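Local coordinates for PILI retraction protein PILT (Thermus thermophilus, PDB 5FL3), which probably binds and hydrolyses ATP as a GspE-family ATPase thought to power the retraction of pili, at residues L103-F115 / I168-K180. Residues are numbered along the deposited sequence; the frame is centred on the assembly and turned at random.
Sequences LVMRVVSEVIPSF and IEDPIEFLHKHKK
Ser109 and Phe174 form a single beta bridge where the linker leaving the N-terminal sheet brushes the loop after strand 164-169. Its firm half is the bond from Leu175 N to Ser109 O, 3.1 Å long and nearly straight at 164°; the return bond from Ser109 N to Glu173 O is weak. Ser109 suits this bend because its short OG also accepts Val111 N, closing an ST turn.

The well-packed part flanks the bridge and holds much of the buried surface. Val108, its CG1 anti to the backbone N (chi1 -167°), sets that methyl 3.7 Å from Leu175 CG, two branched apolar chains in contact. Beyond it, Arg106 spends its length and charge together: Pro171, which follows a cis peptide, lays CG over one guanidinium face, 3.3 Å from Arg106 NH2, while Arg106 NH1 donates to Ile172 O at 3.1 Å. Glu173 OE1 adds a salt bridge to the same NH1 at 3.2 Å, though the planes stand 72° apart and the hydrogen bond is weak. On the other side, the ethyl arm of Ile112 is long enough to bring CD1 to the His176 imidazole, and the flat Phe174 ring can turn its C-H edge to Val111 O.

Glu110 marks the loose side: exposed to solvent, its side chain makes contact through aliphatic CG, 4.2 Å from Leu175 CD1.

The contact thus joins the two domains beside the nucleotide site, Glu173 lying near the ADP-binding Ser147. Phe174 and His176 rest on helix 146-160, Ile172 leans on strand 182-187, and Arg106 lies between strands 26-30 and 88-97.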
ATOM      1  N   LEU A 103     -20.941  -8.789   8.172  1.00 36.21           N
ATOM      2  CA  LEU A 103     -20.654  -8.334   6.830  1.00 33.27           C
ATOM      3  C   LEU A 103     -19.562  -7.282   6.859  1.00 38.64           C
ATOM      4  O   LEU A 103     -19.632  -6.306   7.618  1.00 36.79           O
ATOM      5  CB  LEU A 103     -21.921  -7.778   6.191  1.00 39.35           C
ATOM      6  CG  LEU A 103     -22.105  -7.862   4.677  1.00 46.76           C
ATOM      7  CD1 LEU A 103     -21.959  -9.291   4.224  1.00 43.76           C
ATOM      8  CD2 LEU A 103     -23.468  -7.294   4.268  1.00 47.01           C
ATOM      9  N   VAL A 104     -18.523  -7.494   6.064  1.00 37.00           N
ATOM     10  CA  VAL A 104     -17.479  -6.492   5.941  1.00 36.36           C
ATOM     11  C   VAL A 104     -17.313  -6.167   4.473  1.00 38.39           C
ATOM     12  O   VAL A 104     -16.995  -7.037   3.670  1.00 36.33           O
ATOM     13  CB  VAL A 104     -16.132  -6.945   6.534  1.00 33.91           C
ATOM     14  CG1 VAL A 104     -15.096  -5.863   6.306  1.00 31.74           C
ATOM     15  CG2 VAL A 104     -16.271  -7.231   8.024  1.00 30.61           C
ATOM     16  N   MET A 105     -17.558  -4.911   4.130  1.00 37.71           N
ATOM     17  CA  MET A 105     -17.515  -4.475   2.751  1.00 36.40           C
ATOM     18  C   MET A 105     -16.341  -3.533   2.539  1.00 38.27           C
ATOM     19  O   MET A 105     -16.192  -2.557   3.288  1.00 39.21           O
ATOM     20  CB  MET A 105     -18.821  -3.791   2.394  1.00 34.51           C
ATOM     21  CG  MET A 105     -20.010  -4.567   2.880  1.00 36.96           C
ATOM     22  SD  MET A 105     -21.555  -3.818   2.365  1.00 47.32           S
ATOM     23  CE  MET A 105     -21.339  -3.736   0.587  1.00 43.43           C
ATOM     24  N   ARG A 106     -15.500  -3.828   1.548  1.00 35.49           N
ATOM     25  CA  ARG A 106     -14.403  -2.918   1.188  1.00 41.38           C
ATOM     26  C   ARG A 106     -14.686  -2.171  -0.120  1.00 39.95           C
ATOM     27  O   ARG A 106     -15.080  -2.777  -1.124  1.00 39.87           O
ATOM     28  CB  ARG A 106     -13.088  -3.688   1.070  1.00 40.47           C
ATOM     29  CG  ARG A 106     -11.907  -2.827   0.657  1.00 39.88           C
ATOM     30  CD  ARG A 106     -10.644  -3.667   0.594  1.00 45.18           C
ATOM     31  NE  ARG A 106     -10.869  -4.865  -0.214  1.00 49.27           N
ATOM     32  CZ  ARG A 106     -10.750  -4.907  -1.540  1.00 46.51           C
ATOM     33  NH1 ARG A 106     -10.395  -3.811  -2.209  1.00 47.17           N
ATOM     34  NH2 ARG A 106     -10.987  -6.040  -2.196  1.00 42.18           N
ATOM     35  N   VAL A 107     -14.498  -0.859  -0.123  1.00 34.99           N
ATOM     36  CA  VAL A 107     -14.693  -0.117  -1.364  1.00 39.89           C
ATOM     37  C   VAL A 107     -13.475  -0.257  -2.276  1.00 39.17           C
ATOM     38  O   VAL A 107     -12.366   0.019  -1.856  1.00 45.13           O
ATOM     39  CB  VAL A 107     -14.956   1.375  -1.110  1.00 42.40           C
ATOM     40  CG1 VAL A 107     -15.256   2.104  -2.440  1.00 38.68           C
ATOM     41  CG2 VAL A 107     -16.094   1.553  -0.106  1.00 37.81           C
ATOM     42  N   VAL A 108     -13.684  -0.718  -3.508  1.00 40.78           N
ATOM     43  CA  VAL A 108     -12.629  -0.759  -4.526  1.00 39.24           C
ATOM     44  C   VAL A 108     -12.697   0.564  -5.267  1.00 41.31           C
ATOM     45  O   VAL A 108     -13.636   0.783  -6.026  1.00 46.07           O
ATOM     46  CB  VAL A 108     -12.821  -1.938  -5.534  1.00 37.76           C
ATOM     47  CG1 VAL A 108     -11.573  -2.160  -6.372  1.00 35.88           C
ATOM     48  CG2 VAL A 108     -13.225  -3.229  -4.813  1.00 33.86           C
ATOM     49  N   SER A 109     -11.755   1.473  -5.050  1.00 40.29           N
ATOM     50  CA  SER A 109     -11.910   2.777  -5.690  1.00 46.22           C
ATOM     51  C   SER A 109     -11.343   2.821  -7.095  1.00 46.29           C
ATOM     52  O   SER A 109     -10.377   2.127  -7.425  1.00 44.71           O
ATOM     53  CB  SER A 109     -11.264   3.895  -4.881  1.00 52.97           C
ATOM     54  OG  SER A 109     -11.770   5.164  -5.323  1.00 55.74           O
ATOM     55  N   GLU A 110     -11.965   3.654  -7.915  1.00 46.69           N
ATOM     56  CA  GLU A 110     -11.512   3.865  -9.270  1.00 48.70           C
ATOM     57  C   GLU A 110     -11.009   5.279  -9.405  1.00 45.43           C
ATOM     58  O   GLU A 110     -10.723   5.738 -10.497  1.00 49.17           O
ATOM     59  CB  GLU A 110     -12.636   3.605 -10.249  1.00 50.08           C
ATOM     60  CG  GLU A 110     -13.497   2.432  -9.853  1.00 54.78           C
ATOM     61  CD  GLU A 110     -14.475   2.076 -10.945  1.00 66.73           C
ATOM     62  OE1 GLU A 110     -14.050   2.105 -12.128  1.00 59.19           O
ATOM     63  OE2 GLU A 110     -15.656   1.787 -10.619  1.00 71.96           O
ATOM     64  N   VAL A 111     -10.904   5.966  -8.275  1.00 45.80           N
ATOM     65  CA  VAL A 111     -10.470   7.352  -8.263  1.00 42.89           C
ATOM     66  C   VAL A 111      -9.097   7.456  -7.610  1.00 42.41           C
ATOM     67  O   VAL A 111      -8.944   7.195  -6.417  1.00 45.43           O
ATOM     68  CB  VAL A 111     -11.480   8.255  -7.526  1.00 42.69           C
ATOM     69  CG1 VAL A 111     -10.883   9.628  -7.290  1.00 37.11           C
ATOM     70  CG2 VAL A 111     -12.778   8.349  -8.321  1.00 40.26           C
ATOM     71  N   ILE A 112      -8.107   7.840  -8.407  1.00 40.22           N
ATOM     72  CA  ILE A 112      -6.725   7.825  -7.981  1.00 38.92           C
ATOM     73  C   ILE A 112      -6.238   9.202  -7.592  1.00 42.70           C
ATOM     74  O   ILE A 112      -6.196  10.107  -8.417  1.00 44.51           O
ATOM     75  CB  ILE A 112      -5.803   7.284  -9.074  1.00 37.90           C
ATOM     76  CG1 ILE A 112      -6.095   5.800  -9.312  1.00 37.90           C
ATOM     77  CG2 ILE A 112      -4.331   7.525  -8.697  1.00 34.26           C
ATOM     78  CD1 ILE A 112      -5.372   5.233 -10.515  1.00 40.17           C
ATOM     79  N   PRO A 113      -5.848   9.352  -6.324  1.00 40.98           N
ATOM     80  CA  PRO A 113      -5.374  10.634  -5.806  1.00 40.79           C
ATOM     81  C   PRO A 113      -4.113  11.088  -6.535  1.00 43.68           C
ATOM     82  O   PRO A 113      -3.342  10.243  -6.990  1.00 42.68           O
ATOM     83  CB  PRO A 113      -5.083  10.322  -4.331  1.00 42.98           C
ATOM     84  CG  PRO A 113      -5.863   9.068  -4.032  1.00 36.81           C
ATOM     85  CD  PRO A 113      -5.824   8.295  -5.296  1.00 35.79           C
ATOM     86  N   SER A 114      -3.913  12.396  -6.649  1.00 40.41           N
ATOM     87  CA  SER A 114      -2.676  12.930  -7.201  1.00 44.15           C
ATOM     88  C   SER A 114      -1.515  12.816  -6.216  1.00 46.30           C
ATOM     89  O   SER A 114      -1.731  12.693  -5.007  1.00 44.78           O
ATOM     90  CB  SER A 114      -2.859  14.388  -7.570  1.00 43.36           C
ATOM     91  OG  SER A 114      -2.987  15.144  -6.389  1.00 45.99           O
ATOM     92  N   PHE A 115      -0.292  12.890  -6.733  1.00 43.12           N
ATOM     93  CA  PHE A 115       0.893  12.883  -5.891  1.00 44.00           C
ATOM     94  C   PHE A 115       0.757  13.952  -4.836  1.00 46.69           C
ATOM     95  O   PHE A 115       1.078  13.737  -3.660  1.00 40.46           O
ATOM     96  CB  PHE A 115       2.158  13.136  -6.705  1.00 43.19           C
ATOM     97  CG  PHE A 115       2.507  12.025  -7.641  1.00 44.23           C
ATOM     98  CD1 PHE A 115       2.410  10.705  -7.235  1.00 41.32           C
ATOM     99  CD2 PHE A 115       2.918  12.300  -8.939  1.00 45.03           C
ATOM    100  CE1 PHE A 115       2.734   9.675  -8.105  1.00 42.92           C
ATOM    101  CE2 PHE A 115       3.241  11.281  -9.813  1.00 42.18           C
ATOM    102  CZ  PHE A 115       3.150   9.971  -9.405  1.00 46.12           C
ATOM    103  N   ILE A 168      -0.004  -7.905  -9.539  1.00 33.09           N
ATOM    104  CA  ILE A 168      -0.472  -9.107  -8.839  1.00 30.62           C
ATOM    105  C   ILE A 168      -0.823  -8.711  -7.410  1.00 32.60           C
ATOM    106  O   ILE A 168       0.036  -8.291  -6.634  1.00 32.23           O
ATOM    107  CB  ILE A 168       0.566 -10.248  -8.857  1.00 32.40           C
ATOM    108  CG1 ILE A 168       0.703 -10.825 -10.275  1.00 35.08           C
ATOM    109  CG2 ILE A 168       0.108 -11.383  -7.970  1.00 29.39           C
ATOM    110  CD1 ILE A 168       1.672 -10.127 -11.127  1.00 37.03           C
ATOM    111  N   GLU A 169      -2.104  -8.825  -7.084  1.00 32.15           N
ATOM    112  CA  GLU A 169      -2.680  -8.102  -5.952  1.00 35.36           C
ATOM    113  C   GLU A 169      -3.504  -9.011  -5.092  1.00 35.19           C
ATOM    114  O   GLU A 169      -4.152  -9.940  -5.593  1.00 30.94           O
ATOM    115  CB  GLU A 169      -3.555  -6.924  -6.426  1.00 34.23           C
ATOM    116  CG  GLU A 169      -2.755  -5.827  -7.111  1.00 38.13           C
ATOM    117  CD  GLU A 169      -3.594  -4.666  -7.570  1.00 37.56           C
ATOM    118  OE1 GLU A 169      -3.965  -3.832  -6.710  1.00 41.71           O
ATOM    119  OE2 GLU A 169      -3.861  -4.586  -8.795  1.00 33.89           O
ATOM    120  N   ASP A 170      -3.483  -8.717  -3.793  1.00 32.04           N
ATOM    121  CA  ASP A 170      -4.222  -9.498  -2.821  1.00 38.32           C
ATOM    122  C   ASP A 170      -4.731  -8.621  -1.677  1.00 38.83           C
ATOM    123  O   ASP A 170      -4.058  -8.495  -0.644  1.00 37.07           O
ATOM    124  CB  ASP A 170      -3.343 -10.624  -2.274  1.00 35.13           C
ATOM    125  CG  ASP A 170      -4.098 -11.552  -1.353  1.00 35.49           C
ATOM    126  OD1 ASP A 170      -5.344 -11.465  -1.312  1.00 38.72           O
ATOM    127  OD2 ASP A 170      -3.453 -12.386  -0.690  1.00 37.56           O
ATOM    128  N   PRO A 171      -5.909  -7.999  -1.867  1.00 39.78           N
ATOM    129  CA  PRO A 171      -6.744  -8.009  -3.088  1.00 40.81           C
ATOM    130  C   PRO A 171      -6.468  -6.784  -3.995  1.00 37.05           C
ATOM    131  O   PRO A 171      -5.603  -5.969  -3.666  1.00 35.92           O
ATOM    132  CB  PRO A 171      -8.164  -7.934  -2.520  1.00 33.36           C
ATOM    133  CG  PRO A 171      -7.981  -6.989  -1.327  1.00 34.58           C
ATOM    134  CD  PRO A 171      -6.545  -7.202  -0.800  1.00 34.20           C
ATOM    135  N   ILE A 172      -7.192  -6.643  -5.102  1.00 35.04           N
ATOM    136  CA  ILE A 172      -7.082  -5.419  -5.906  1.00 39.30           C
ATOM    137  C   ILE A 172      -7.731  -4.269  -5.156  1.00 40.98           C
ATOM    138  O   ILE A 172      -8.915  -4.347  -4.833  1.00 41.57           O
ATOM    139  CB  ILE A 172      -7.751  -5.540  -7.290  1.00 36.36           C
ATOM    140  CG1 ILE A 172      -7.078  -6.619  -8.124  1.00 32.47           C
ATOM    141  CG2 ILE A 172      -7.678  -4.210  -8.024  1.00 39.54           C
ATOM    142  CD1 ILE A 172      -7.749  -6.867  -9.421  1.00 33.42           C
ATOM    143  N   GLU A 173      -6.956  -3.219  -4.878  1.00 40.55           N
ATOM    144  CA  GLU A 173      -7.428  -2.089  -4.081  1.00 40.18           C
ATOM    145  C   GLU A 173      -7.896  -0.944  -4.974  1.00 37.47           C
ATOM    146  O   GLU A 173      -8.846  -0.241  -4.650  1.00 41.41           O
ATOM    147  CB  GLU A 173      -6.328  -1.599  -3.119  1.00 45.64           C
ATOM    148  CG  GLU A 173      -5.863  -2.618  -2.041  1.00 41.13           C
ATOM    149  CD  GLU A 173      -6.906  -2.860  -0.954  1.00 54.36           C
ATOM    150  OE1 GLU A 173      -7.960  -2.166  -0.983  1.00 57.07           O
ATOM    151  OE2 GLU A 173      -6.684  -3.750  -0.079  1.00 53.63           O
ATOM    152  N   PHE A 174      -7.221  -0.770  -6.101  1.00 42.44           N
ATOM    153  CA  PHE A 174      -7.563   0.255  -7.086  1.00 37.14           C
ATOM    154  C   PHE A 174      -7.767  -0.360  -8.461  1.00 41.89           C
ATOM    155  O   PHE A 174      -6.998  -1.238  -8.865  1.00 42.24           O
ATOM    156  CB  PHE A 174      -6.468   1.310  -7.161  1.00 36.45           C
ATOM    157  CG  PHE A 174      -6.413   2.192  -5.966  1.00 38.37           C
ATOM    158  CD1 PHE A 174      -7.181   3.345  -5.908  1.00 39.15           C
ATOM    159  CD2 PHE A 174      -5.602   1.870  -4.892  1.00 34.65           C
ATOM    160  CE1 PHE A 174      -7.136   4.160  -4.802  1.00 40.76           C
ATOM    161  CE2 PHE A 174      -5.553   2.678  -3.784  1.00 34.64           C
ATOM    162  CZ  PHE A 174      -6.321   3.823  -3.734  1.00 38.70           C
ATOM    163  N   LEU A 175      -8.798   0.098  -9.174  1.00 44.48           N
ATOM    164  CA  LEU A 175      -9.035  -0.320 -10.559  1.00 41.41           C
ATOM    165  C   LEU A 175      -8.490   0.712 -11.552  1.00 40.67           C
ATOM    166  O   LEU A 175      -8.875   1.886 -11.533  1.00 42.94           O
ATOM    167  CB  LEU A 175     -10.519  -0.544 -10.804  1.00 36.40           C
ATOM    168  CG  LEU A 175     -11.082  -1.705 -10.004  1.00 41.33           C
ATOM    169  CD1 LEU A 175     -12.602  -1.714 -10.104  1.00 42.57           C
ATOM    170  CD2 LEU A 175     -10.478  -3.021 -10.487  1.00 35.88           C
ATOM    171  N   HIS A 176      -7.586   0.268 -12.414  1.00 39.12           N
ATOM    172  CA  HIS A 176      -7.027   1.140 -13.440  1.00 40.02           C
ATOM    173  C   HIS A 176      -7.705   0.885 -14.761  1.00 40.57           C
ATOM    174  O   HIS A 176      -7.969  -0.268 -15.125  1.00 43.74           O
ATOM    175  CB  HIS A 176      -5.527   0.917 -13.607  1.00 38.70           C
ATOM    176  CG  HIS A 176      -4.728   1.220 -12.385  1.00 36.33           C
ATOM    177  ND1 HIS A 176      -4.230   2.475 -12.115  1.00 36.88           N
ATOM    178  CD2 HIS A 176      -4.326   0.428 -11.363  1.00 34.52           C
ATOM    179  CE1 HIS A 176      -3.550   2.442 -10.982  1.00 35.44           C
ATOM    180  NE2 HIS A 176      -3.598   1.211 -10.503  1.00 32.99           N
ATOM    181  N   LYS A 177      -7.993   1.952 -15.489  1.00 43.42           N
ATOM    182  CA  LYS A 177      -8.434   1.773 -16.858  1.00 46.15           C
ATOM    183  C   LYS A 177      -7.225   1.926 -17.786  1.00 38.58           C
ATOM    184  O   LYS A 177      -6.183   2.429 -17.384  1.00 40.02           O
ATOM    185  CB  LYS A 177      -9.555   2.751 -17.205  1.00 45.16           C
ATOM    186  CG  LYS A 177      -9.164   4.188 -17.116  1.00 50.85           C
ATOM    187  CD  LYS A 177     -10.363   5.091 -17.294  1.00 57.25           C
ATOM    188  CE  LYS A 177      -9.944   6.559 -17.296  1.00 61.40           C
ATOM    189  NZ  LYS A 177      -9.178   6.919 -18.536  1.00 63.10           N
ATOM    190  N   HIS A 178      -7.357   1.423 -19.001  1.00 37.60           N
ATOM    191  CA  HIS A 178      -6.359   1.607 -20.050  1.00 38.91           C
ATOM    192  C   HIS A 178      -6.247   3.105 -20.363  1.00 40.70           C
ATOM    193  O   HIS A 178      -7.253   3.800 -20.516  1.00 40.12           O
ATOM    194  CB  HIS A 178      -6.757   0.763 -21.281  1.00 38.37           C
ATOM    195  CG  HIS A 178      -6.092   1.154 -22.568  1.00 49.75           C
ATOM    196  ND1 HIS A 178      -4.747   0.953 -22.814  1.00 48.92           N
ATOM    197  CD2 HIS A 178      -6.605   1.690 -23.708  1.00 49.42           C
ATOM    198  CE1 HIS A 178      -4.455   1.372 -24.035  1.00 50.56           C
ATOM    199  NE2 HIS A 178      -5.567   1.826 -24.597  1.00 52.74           N
ATOM    200  N   LYS A 179      -5.027   3.622 -20.371  1.00 37.92           N
ATOM    201  CA  LYS A 179      -4.801   4.979 -20.839  1.00 39.24           C
ATOM    202  C   LYS A 179      -3.750   4.891 -21.931  1.00 43.69           C
ATOM    203  O   LYS A 179      -4.062   4.457 -23.052  1.00 41.44           O
ATOM    204  CB  LYS A 179      -4.387   5.904 -19.700  1.00 39.70           C
ATOM    205  CG  LYS A 179      -5.510   6.065 -18.665  1.00 37.87           C
ATOM    206  CD  LYS A 179      -5.132   6.990 -17.512  1.00 39.12           C
ATOM    207  CE  LYS A 179      -6.234   7.018 -16.450  1.00 36.61           C
ATOM    208  NZ  LYS A 179      -5.887   7.858 -15.272  1.00 36.49           N
ATOM    209  N   LYS A 180      -2.511   5.245 -21.618  1.00 37.90           N
ATOM    210  CA  LYS A 180      -1.451   5.070 -22.597  1.00 39.41           C
ATOM    211  C   LYS A 180      -0.841   3.674 -22.493  1.00 39.43           C
ATOM    212  O   LYS A 180      -0.267   3.173 -23.451  1.00 43.16           O
ATOM    213  CB  LYS A 180      -0.379   6.144 -22.422  1.00 44.14           C
ATOM    214  CG  LYS A 180       0.534   6.317 -23.632  1.00 50.29           C
ATOM    215  CD  LYS A 180       0.966   7.786 -23.821  1.00 54.45           C
ATOM    216  CE  LYS A 180       1.907   7.942 -25.036  1.00 59.17           C
ATOM    217  NZ  LYS A 180       2.104   9.371 -25.447  1.00 62.89           N
TER